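Local coordinates for protein sorbitol dehydrogenase (Gluconobacter oxydans, PDB 5ITG) that probably oxidises D-sorbitol to L-sorbose with an NADP-type cofactor, as a member of the mannitol dehydrogenase family, at residues W290-V293 and K294-M297; K343-S346 and G347-L350; F384-E387 and T388-A392; D464-V467 and I468-K472. All blocks are in the same frame, centred on the assembly; numbering follows the deposited sequence.

Contact 1 of 4, residues W290-V293 and K294-M297; sequences WEYV and KIRM
Y292 sets its ring obliquely against the methyl end of I295, with CD1 of each residue 3.9 Å from the other and ring atom CE1 equally close to the same methyl. The two side chains run side by side, one turn of the helix apart. I295 has CG1 beside its own backbone N (chi1 -71°), which turns the branch back along the helix until CG1 lies 3.1 Å from E291 O. A second apolar pair follows on another flank: V293 CG1 lies 4.2 Å from SE of M297, a selenomethionine, and these side chains also point the same way. The backbone bonds are those of a helix. I295 N donates to E291 O and R296 N to Y292 O, the latter at 2.8 Å, while K294 N reaches W290 O at a longer 3.2 Å. M297 N meets V293 O at 2.9 Å but with an N-H...O angle of only 136°, and its bent geometry coincides with a wider, pi-type turn at 294-297. The polar ends leave for different partners. E291 OE2 accepts from H193 N, K294 NZ bonds V228 O, and R296 sends NH1 to T341 O and NH2 to T388. Most residues here are buried, and their polar groups are tied to several parts of the chain. Such i to i+3 and i to i+4 pairing is that of an alpha helix, here near the start of helix 288-312 in the C-terminal domain of the mannitol dehydrogenase family, with K294 and E291 turned to strand 226-228.

Contact 2 of 4, residues K343-S346 and G347-L350; sequences KAPS and GMTL
M348, a selenomethionine, folds back over P345 and makes the close part of this turn, its SE 3.8 Å from P345 CD. The chain of M348 curls at every bond: CG sits between the backbone N and the carbonyl carbon (chi1 67°), and chi2 and chi3 bend the same way, which carries SE across the loop to the proline ring. On the way CG passes 3.4 Å from P345 O, so backbone and ring together receive the side chain. Farther from the bend, A344 CB fits against the branch point of L350, 3.7 Å from CG and 3.8 Å from CD1, while SE of M348 lies 4.3 Å from A344 CB. Apolar contacts of this kind close the loop, for no hydrogen bond joins K343-S346 to G347-L350. The bend itself is the loose side. S346 and G347 are exposed, and S346 points away from the returning arm of the loop overall, although its CB stays close to G347 N. G347 turns the chain with a positive phi of 67°, a conformation that favours glycine. T349, also exposed, faces outward and makes a cap instead: its OG1 bonds G352 N as N-cap of the helix that follows. The loop therefore has an apolar inner side and a solvent-facing tip. It connects helix 324-338 to helix 350-361, with L350 packed on I339 and L342 at its closing end, while P345 and M348 press on W290 of helix 288-312 and P345 also meets V293.

Contact 3 of 4, residues F384-E387 and T388-A392; sequences FWTE and TVRRA
E387 and R391 carry the charged part of this helical segment: a salt bridge joins E387 OE2 to R391 NH1 at 3.6 Å. The carboxylate oxygen comes in at the guanidinium edge, near its plane, although the two flat groups are turned 69° apart. E387 runs its CG anti to the backbone N (chi1 178°) and then bends at chi2, which carries OE2 forward along the helix, 3.1 Å from R391 CG. With an alanine here, R391 NH1 is likely to lose its carboxylate partner and the arm to turn more freely, the ion pair of R391 NE with D395 being long and weak. In apolar contact, T386 and R390 lie alongside each other, T386 CG2 4.0 Å from R390 CG; the head of R390 goes on to a salt bridge with D457. Backbone bonds hold the rest: V389 N to W385 O, R390 N to T386 O at 2.8 Å with a nearly straight N-H...O angle of 173°, and R391 N to E387 O. One place in this series is taken by water. Water 1 donates to F384 O at 2.7 Å and accepts from T388 N at 3.0 Å, bridging two groups that would otherwise pair in a regular helix. Water 2 lies 2.7 Å from T388 OG1 and makes a weak bond to F384 O; the hydroxyl has a further partner on helix 288-312. F384-T388 is thus a water-inserted helical turn, and E387-R391 beside it an i to i+4 salt bridge, both in helix 377-394 of the C-terminal domain.

Contact 4 of 4, residues D464-V467 and I468-K472; sequences DQKV and IVLRK
I468 opens the second segment by leaning over D464: its N donates to D464 O at 3.0 Å, and CG1, beside its own backbone N (chi1 -69°), comes within 3.2 Å of the same oxygen. D464 turns its carboxylate elsewhere, OD2 bonding T460 OG1. V469 repeats the pattern one step on, its N bonded to Q465 O and its CG2 3.4 Å from that carbonyl, on an exposed side of the helix. L470 meets K466 with its forked end. Its CD1 lies 3.9 Å from K466 CE and CD2 is a little farther from the same carbon, so the aliphatic arm of K466 is laid slantwise over the leucine's methyls. A bend at chi2 (70°) in K466 turns that arm toward L470, whose CG also rests 3.2 Å from K466 O. Cutting the leucine back to an alanine is likely to leave the arm of K466 without its apolar support and to open a gap toward A407. R471 comes next: its N donates to V467 O at 2.9 Å, and its CG passes 4.1 Å from V467 CG1, the two side chains slanting past each other. The guanidinium then leaves the helix for a salt bridge from NE to E411 OE2, which probably helps to offset the like charge of R475 close to R471 NH2. K472 adds a last backbone bond, N to I468 O. In the fold, helix 461-477 packs this face on helix 400-412: K466 and V467 touch A403, and L470 and R471 touch A407, while V467 also meets L447 in a loop.

Contacts 1, 2 and 3 form one connected patch of the C-terminal domain, with contact 4 set apart on a later helix. Contact 1 joins both others: W290 NE1 approaches P345 CB of contact 2 to 3.3 Å, and R296 NH2 probably hydrogen-bonds T388 OG1 of contact 3 at 2.9 Å. Contacts 2 and 3 do not touch, their nearest atoms being about 6 Å apart. Contact 4 lies about 8 Å from contact 3 and about 17 Å from contact 1 by nearest atoms. Contact 1 reaches strand 226-228 and so meets the Rossmann domain; members of this family probably bind substrate between the two domains, but this structure holds none.

Contact 1 of 4, residues W290-V293 and K294-M297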
loop_
_atom_site.group_PDB
_atom_site.type_symbol
_atom_site.label_atom_id
_atom_site.label_comp_id
_atom_site.label_asym_id
_atom_site.label_seq_id
_atom_site.Cartn_x
_atom_site.Cartn_y
_atom_site.Cartn_z
ATOM N N TRP A 290 -7.848 -1.260 -12.179
ATOM C CA TRP A 290 -7.698 -0.315 -11.071
ATOM C C TRP A 290 -6.242 -0.154 -10.617
ATOM O O TRP A 290 -5.822 0.943 -10.243
ATOM C CB TRP A 290 -8.587 -0.722 -9.891
ATOM C CG TRP A 290 -9.868 0.050 -9.846
ATOM C CD1 TRP A 290 -11.134 -0.438 -10.013
ATOM C CD2 TRP A 290 -10.008 1.456 -9.603
ATOM N NE1 TRP A 290 -12.053 0.577 -9.886
ATOM C CE2 TRP A 290 -11.389 1.750 -9.635
ATOM C CE3 TRP A 290 -9.099 2.495 -9.360
ATOM C CZ2 TRP A 290 -11.885 3.043 -9.431
ATOM C CZ3 TRP A 290 -9.597 3.788 -9.159
ATOM C CH2 TRP A 290 -10.974 4.045 -9.196
ATOM N N GLU A 291 -5.471 -1.235 -10.658
ATOM C CA GLU A 291 -4.056 -1.160 -10.273
ATOM C C GLU A 291 -3.317 -0.188 -11.188
ATOM O O GLU A 291 -2.460 0.581 -10.732
ATOM C CB GLU A 291 -3.366 -2.533 -10.377
ATOM C CG GLU A 291 -3.839 -3.581 -9.380
ATOM C CD GLU A 291 -2.874 -4.762 -9.269
ATOM O OE1 GLU A 291 -2.362 -5.218 -10.314
ATOM O OE2 GLU A 291 -2.635 -5.238 -8.138
ATOM N N TYR A 292 -3.641 -0.225 -12.483
ATOM C CA TYR A 292 -2.982 0.656 -13.426
ATOM C C TYR A 292 -3.421 2.105 -13.322
ATOM O O TYR A 292 -2.656 2.996 -13.662
ATOM C CB TYR A 292 -3.115 0.119 -14.858
ATOM C CG TYR A 292 -2.109 -0.993 -15.090
ATOM C CD1 TYR A 292 -0.748 -0.766 -14.876
ATOM C CD2 TYR A 292 -2.515 -2.286 -15.424
ATOM C CE1 TYR A 292 0.189 -1.796 -14.973
ATOM C CE2 TYR A 292 -1.581 -3.333 -15.526
ATOM C CZ TYR A 292 -0.230 -3.074 -15.290
ATOM O OH TYR A 292 0.695 -4.093 -15.340
ATOM N N VAL A 293 -4.641 2.350 -12.851
ATOM C CA VAL A 293 -5.082 3.730 -12.661
ATOM C C VAL A 293 -4.193 4.313 -11.553
ATOM O O VAL A 293 -3.660 5.419 -11.672
ATOM C CB VAL A 293 -6.545 3.817 -12.184
ATOM C CG1 VAL A 293 -6.859 5.259 -11.737
ATOM C CG2 VAL A 293 -7.488 3.401 -13.312
ATOM N N LYS A 294 -4.028 3.554 -10.476
ATOM C CA LYS A 294 -3.206 4.001 -9.353
ATOM C C LYS A 294 -1.754 4.186 -9.783
ATOM O O LYS A 294 -1.117 5.203 -9.472
ATOM C CB LYS A 294 -3.288 2.991 -8.217
ATOM C CG LYS A 294 -2.642 3.464 -6.927
ATOM C CD LYS A 294 -2.737 2.383 -5.869
ATOM C CE LYS A 294 -1.829 2.675 -4.703
ATOM N NZ LYS A 294 -1.687 1.475 -3.828
ATOM N N ILE A 295 -1.230 3.205 -10.508
ATOM C CA ILE A 295 0.149 3.267 -10.981
ATOM C C ILE A 295 0.409 4.431 -11.946
ATOM O O ILE A 295 1.354 5.211 -11.767
ATOM C CB ILE A 295 0.538 1.947 -11.697
ATOM C CG1 ILE A 295 0.656 0.816 -10.670
ATOM C CG2 ILE A 295 1.853 2.113 -12.461
ATOM C CD1 ILE A 295 0.801 -0.548 -11.310
ATOM N N ARG A 296 -0.449 4.563 -12.954
ATOM C CA ARG A 296 -0.237 5.578 -13.977
ATOM C C ARG A 296 -0.720 6.996 -13.702
ATOM O O ARG A 296 -0.363 7.922 -14.446
ATOM C CB ARG A 296 -0.803 5.074 -15.309
ATOM C CG ARG A 296 -0.129 3.773 -15.791
ATOM C CD ARG A 296 -0.697 3.320 -17.128
ATOM N NE ARG A 296 -0.556 4.376 -18.118
ATOM C CZ ARG A 296 -1.323 4.506 -19.200
ATOM N NH1 ARG A 296 -2.304 3.635 -19.447
ATOM N NH2 ARG A 296 -1.121 5.521 -20.028
HETATM N N MSE A 297 -1.527 7.171 -12.660
HETATM C CA MSE A 297 -2.001 8.503 -12.289
HETATM C C MSE A 297 -1.459 8.943 -10.921
HETATM O O MSE A 297 -0.853 10.002 -10.825
HETATM C CB MSE A 297 -3.530 8.556 -12.297
HETATM C CG MSE A 297 -4.125 8.510 -13.705
HETATM SE SE MSE A 297 -6.019 8.827 -13.693
HETATM C CE MSE A 297 -5.962 10.732 -13.309
#

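Contact 2 of 4, residues K343-S346 and G347-L350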
loop_
_atom_site.group_PDB
_atom_site.type_symbol
_atom_site.label_atom_id
_atom_site.label_comp_id
_atom_site.label_asym_id
_atom_site.label_seq_id
_atom_site.Cartn_x
_atom_site.Cartn_y
_atom_site.Cartn_z
ATOM N N LYS A 343 -7.335 3.076 -19.548
ATOM C CA LYS A 343 -8.657 2.466 -19.518
ATOM C C LYS A 343 -9.335 2.805 -18.191
ATOM O O LYS A 343 -8.744 2.679 -17.120
ATOM C CB LYS A 343 -8.543 0.950 -19.701
ATOM C CG LYS A 343 -9.862 0.210 -19.664
ATOM C CD LYS A 343 -9.650 -1.270 -19.980
ATOM C CE LYS A 343 -10.930 -2.077 -19.794
ATOM N NZ LYS A 343 -12.034 -1.600 -20.670
ATOM N N ALA A 344 -10.585 3.231 -18.260
ATOM C CA ALA A 344 -11.300 3.604 -17.054
ATOM C C ALA A 344 -12.203 2.522 -16.482
ATOM O O ALA A 344 -13.047 1.961 -17.184
ATOM C CB ALA A 344 -12.113 4.861 -17.309
ATOM N N PRO A 345 -12.023 2.199 -15.190
ATOM C CA PRO A 345 -12.852 1.177 -14.538
ATOM C C PRO A 345 -14.271 1.731 -14.452
ATOM O O PRO A 345 -14.462 2.939 -14.528
ATOM C CB PRO A 345 -12.214 1.046 -13.152
ATOM C CG PRO A 345 -10.777 1.377 -13.406
ATOM C CD PRO A 345 -10.877 2.568 -14.340
ATOM N N SER A 346 -15.267 0.867 -14.298
ATOM C CA SER A 346 -16.644 1.345 -14.203
ATOM C C SER A 346 -16.922 1.968 -12.834
ATOM O O SER A 346 -16.206 1.711 -11.862
ATOM C CB SER A 346 -17.627 0.194 -14.455
ATOM O OG SER A 346 -17.436 -0.851 -13.523
ATOM N N GLY A 347 -17.959 2.796 -12.768
ATOM C CA GLY A 347 -18.323 3.433 -11.514
ATOM C C GLY A 347 -17.335 4.448 -10.956
ATOM O O GLY A 347 -17.180 4.562 -9.738
HETATM N N MSE A 348 -16.670 5.186 -11.839
HETATM C CA MSE A 348 -15.707 6.212 -11.435
HETATM C C MSE A 348 -15.280 6.991 -12.666
HETATM O O MSE A 348 -15.466 6.527 -13.796
HETATM C CB MSE A 348 -14.461 5.570 -10.814
HETATM C CG MSE A 348 -13.608 4.746 -11.795
HETATM SE SE MSE A 348 -12.533 5.769 -13.089
HETATM C CE MSE A 348 -11.057 6.237 -11.919
ATOM N N THR A 349 -14.716 8.174 -12.459
ATOM C CA THR A 349 -14.225 8.954 -13.584
ATOM C C THR A 349 -12.741 9.185 -13.334
ATOM O O THR A 349 -12.304 9.325 -12.183
ATOM C CB THR A 349 -14.932 10.319 -13.732
ATOM O OG1 THR A 349 -14.624 11.148 -12.610
ATOM C CG2 THR A 349 -16.443 10.132 -13.825
ATOM N N LEU A 350 -11.964 9.187 -14.409
ATOM C CA LEU A 350 -10.532 9.399 -14.291
ATOM C C LEU A 350 -10.280 10.830 -13.827
ATOM O O LEU A 350 -9.292 11.106 -13.140
ATOM C CB LEU A 350 -9.855 9.127 -15.638
ATOM C CG LEU A 350 -9.946 7.652 -16.059
ATOM C CD1 LEU A 350 -9.402 7.459 -17.466
ATOM C CD2 LEU A 350 -9.178 6.796 -15.070
#

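Contact 3 of 4, residues F384-E387 and T388-A392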
loop_
_atom_site.group_PDB
_atom_site.type_symbol
_atom_site.label_atom_id
_atom_site.label_comp_id
_atom_site.label_asym_id
_atom_site.label_seq_id
_atom_site.Cartn_x
_atom_site.Cartn_y
_atom_site.Cartn_z
ATOM N N PHE A 384 5.953 3.267 -13.337
ATOM C CA PHE A 384 4.893 4.276 -13.462
ATOM C C PHE A 384 4.732 5.001 -14.794
ATOM O O PHE A 384 3.619 5.409 -15.143
ATOM C CB PHE A 384 5.043 5.370 -12.387
ATOM C CG PHE A 384 5.392 4.859 -11.013
ATOM C CD1 PHE A 384 5.007 3.593 -10.591
ATOM C CD2 PHE A 384 6.059 5.685 -10.117
ATOM C CE1 PHE A 384 5.285 3.166 -9.300
ATOM C CE2 PHE A 384 6.337 5.265 -8.824
ATOM C CZ PHE A 384 5.952 4.006 -8.414
ATOM N N TRP A 385 5.824 5.185 -15.535
ATOM C CA TRP A 385 5.758 5.952 -16.779
ATOM C C TRP A 385 5.794 5.215 -18.121
ATOM O O TRP A 385 5.336 5.759 -19.127
ATOM C CB TRP A 385 6.893 6.985 -16.804
ATOM C CG TRP A 385 6.755 8.173 -15.871
ATOM C CD1 TRP A 385 5.756 8.418 -14.975
ATOM C CD2 TRP A 385 7.657 9.283 -15.780
ATOM N NE1 TRP A 385 5.975 9.620 -14.332
ATOM C CE2 TRP A 385 7.137 10.170 -14.808
ATOM C CE3 TRP A 385 8.854 9.616 -16.432
ATOM C CZ2 TRP A 385 7.774 11.368 -14.470
ATOM C CZ3 TRP A 385 9.488 10.810 -16.101
ATOM C CH2 TRP A 385 8.946 11.673 -15.127
ATOM N N THR A 386 6.323 3.998 -18.147
ATOM C CA THR A 386 6.461 3.269 -19.411
ATOM C C THR A 386 5.227 3.177 -20.314
ATOM O O THR A 386 5.311 3.482 -21.504
ATOM C CB THR A 386 7.022 1.850 -19.162
ATOM O OG1 THR A 386 8.342 1.960 -18.611
ATOM C CG2 THR A 386 7.096 1.058 -20.472
ATOM N N GLU A 387 4.089 2.755 -19.779
ATOM C CA GLU A 387 2.894 2.642 -20.618
ATOM C C GLU A 387 2.522 3.986 -21.261
ATOM O O GLU A 387 2.235 4.055 -22.458
ATOM C CB GLU A 387 1.717 2.104 -19.803
ATOM C CG GLU A 387 0.389 1.980 -20.573
ATOM C CD GLU A 387 0.435 0.969 -21.706
ATOM O OE1 GLU A 387 0.866 -0.178 -21.466
ATOM O OE2 GLU A 387 0.022 1.318 -22.836
ATOM N N THR A 388 2.545 5.056 -20.472
ATOM C CA THR A 388 2.206 6.381 -20.995
ATOM C C THR A 388 3.146 6.814 -22.123
ATOM O O THR A 388 2.705 7.380 -23.129
ATOM C CB THR A 388 2.188 7.421 -19.865
ATOM O OG1 THR A 388 1.051 7.165 -19.028
ATOM C CG2 THR A 388 2.097 8.845 -20.421
ATOM N N VAL A 389 4.433 6.533 -21.969
ATOM C CA VAL A 389 5.400 6.869 -23.008
ATOM C C VAL A 389 5.181 5.999 -24.253
ATOM O O VAL A 389 5.143 6.510 -25.373
ATOM C CB VAL A 389 6.856 6.678 -22.503
ATOM C CG1 VAL A 389 7.850 6.865 -23.655
ATOM C CG2 VAL A 389 7.145 7.685 -21.399
ATOM N N ARG A 390 5.027 4.692 -24.068
ATOM C CA ARG A 390 4.811 3.808 -25.215
ATOM C C ARG A 390 3.591 4.243 -26.027
ATOM O O ARG A 390 3.646 4.295 -27.251
ATOM C CB ARG A 390 4.611 2.350 -24.772
ATOM C CG ARG A 390 5.836 1.663 -24.180
ATOM C CD ARG A 390 5.595 0.150 -24.064
ATOM N NE ARG A 390 5.603 -0.499 -25.373
ATOM C CZ ARG A 390 6.705 -0.909 -26.002
ATOM N NH1 ARG A 390 7.894 -0.755 -25.436
ATOM N NH2 ARG A 390 6.623 -1.447 -27.211
ATOM N N ARG A 391 2.489 4.547 -25.348
ATOM C CA ARG A 391 1.272 4.977 -26.038
ATOM C C ARG A 391 1.455 6.267 -26.824
ATOM O O ARG A 391 0.995 6.375 -27.960
ATOM C CB ARG A 391 0.118 5.149 -25.040
ATOM C CG ARG A 391 -0.438 3.840 -24.539
ATOM C CD ARG A 391 -1.101 3.063 -25.668
ATOM N NE ARG A 391 -2.496 3.446 -25.857
ATOM C CZ ARG A 391 -3.445 3.260 -24.943
ATOM N NH1 ARG A 391 -3.140 2.697 -23.775
ATOM N NH2 ARG A 391 -4.696 3.619 -25.199
ATOM N N ALA A 392 2.130 7.245 -26.221
ATOM C CA ALA A 392 2.363 8.525 -26.881
ATOM C C ALA A 392 3.175 8.327 -28.149
ATOM O O ALA A 392 2.882 8.933 -29.176
ATOM C CB ALA A 392 3.093 9.479 -25.950
HETATM O O HOH W 1 2.576 4.783 -17.506
HETATM O O HOH W 2 1.683 7.751 -16.516
#

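Contact 4 of 4, residues D464-V467 and I468-K472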
loop_
_atom_site.group_PDB
_atom_site.type_symbol
_atom_site.label_atom_id
_atom_site.label_comp_id
_atom_site.label_asym_id
_atom_site.label_seq_id
_atom_site.Cartn_x
_atom_site.Cartn_y
_atom_site.Cartn_z
ATOM N N ASP A 464 13.770 11.601 -27.589
ATOM C CA ASP A 464 15.102 11.888 -27.070
ATOM C C ASP A 464 15.604 13.282 -27.442
ATOM O O ASP A 464 16.220 13.966 -26.620
ATOM C CB ASP A 464 16.094 10.806 -27.519
ATOM C CG ASP A 464 15.736 9.422 -26.972
ATOM O OD1 ASP A 464 15.112 9.343 -25.887
ATOM O OD2 ASP A 464 16.085 8.411 -27.616
ATOM N N GLN A 465 15.335 13.712 -28.669
ATOM C CA GLN A 465 15.757 15.033 -29.110
ATOM C C GLN A 465 15.074 16.116 -28.278
ATOM O O GLN A 465 15.711 17.082 -27.857
ATOM C CB GLN A 465 15.440 15.226 -30.597
ATOM C CG GLN A 465 16.469 14.591 -31.531
ATOM C CD GLN A 465 15.944 14.394 -32.942
ATOM O OE1 GLN A 465 15.379 15.309 -33.545
ATOM N NE2 GLN A 465 16.134 13.191 -33.480
ATOM N N LYS A 466 13.775 15.949 -28.043
ATOM C CA LYS A 466 13.015 16.907 -27.252
ATOM C C LYS A 466 13.555 16.942 -25.830
ATOM O O LYS A 466 13.669 18.009 -25.224
ATOM C CB LYS A 466 11.532 16.523 -27.232
ATOM C CG LYS A 466 10.658 17.410 -26.363
ATOM C CD LYS A 466 10.485 18.803 -26.952
ATOM C CE LYS A 466 9.476 19.608 -26.142
ATOM N NZ LYS A 466 9.219 20.951 -26.737
ATOM N N VAL A 467 13.889 15.771 -25.297
ATOM C CA VAL A 467 14.431 15.678 -23.946
ATOM C C VAL A 467 15.712 16.495 -23.843
ATOM O O VAL A 467 15.915 17.232 -22.880
ATOM C CB VAL A 467 14.737 14.206 -23.558
ATOM C CG1 VAL A 467 15.537 14.160 -22.256
ATOM C CG2 VAL A 467 13.423 13.425 -23.379
ATOM N N ILE A 468 16.574 16.349 -24.842
ATOM C CA ILE A 468 17.845 17.064 -24.884
ATOM C C ILE A 468 17.590 18.571 -24.888
ATOM O O ILE A 468 18.203 19.316 -24.123
ATOM C CB ILE A 468 18.654 16.648 -26.145
ATOM C CG1 ILE A 468 19.122 15.195 -25.989
ATOM C CG2 ILE A 468 19.826 17.601 -26.364
ATOM C CD1 ILE A 468 19.839 14.642 -27.195
ATOM N N VAL A 469 16.671 19.009 -25.745
ATOM C CA VAL A 469 16.309 20.419 -25.841
ATOM C C VAL A 469 15.849 20.973 -24.489
ATOM O O VAL A 469 16.246 22.075 -24.094
ATOM C CB VAL A 469 15.186 20.629 -26.895
ATOM C CG1 VAL A 469 14.545 22.010 -26.737
ATOM C CG2 VAL A 469 15.769 20.493 -28.297
ATOM N N LEU A 470 15.030 20.203 -23.773
ATOM C CA LEU A 470 14.511 20.634 -22.475
ATOM C C LEU A 470 15.559 20.619 -21.367
ATOM O O LEU A 470 15.556 21.495 -20.499
ATOM C CB LEU A 470 13.302 19.771 -22.071
ATOM C CG LEU A 470 12.125 19.856 -23.053
ATOM C CD1 LEU A 470 10.997 18.940 -22.613
ATOM C CD2 LEU A 470 11.640 21.299 -23.146
ATOM N N ARG A 471 16.451 19.629 -21.387
ATOM C CA ARG A 471 17.506 19.554 -20.380
ATOM C C ARG A 471 18.352 20.813 -20.512
ATOM O O ARG A 471 18.779 21.395 -19.517
ATOM C CB ARG A 471 18.408 18.332 -20.590
ATOM C CG ARG A 471 17.787 16.986 -20.227
ATOM C CD ARG A 471 18.853 15.890 -20.202
ATOM N NE ARG A 471 19.833 16.123 -19.146
ATOM C CZ ARG A 471 20.908 15.370 -18.919
ATOM N NH1 ARG A 471 21.166 14.315 -19.682
ATOM N NH2 ARG A 471 21.726 15.675 -17.918
ATOM N N LYS A 472 18.589 21.221 -21.752
ATOM C CA LYS A 472 19.386 22.413 -22.018
ATOM C C LYS A 472 18.724 23.650 -21.428
ATOM O O LYS A 472 19.383 24.472 -20.791
ATOM C CB LYS A 472 19.592 22.578 -23.525
ATOM C CG LYS A 472 20.682 21.673 -24.092
ATOM C CD LYS A 472 20.670 21.681 -25.614
ATOM C CE LYS A 472 22.002 21.221 -26.197
ATOM N NZ LYS A 472 22.400 19.852 -25.768
#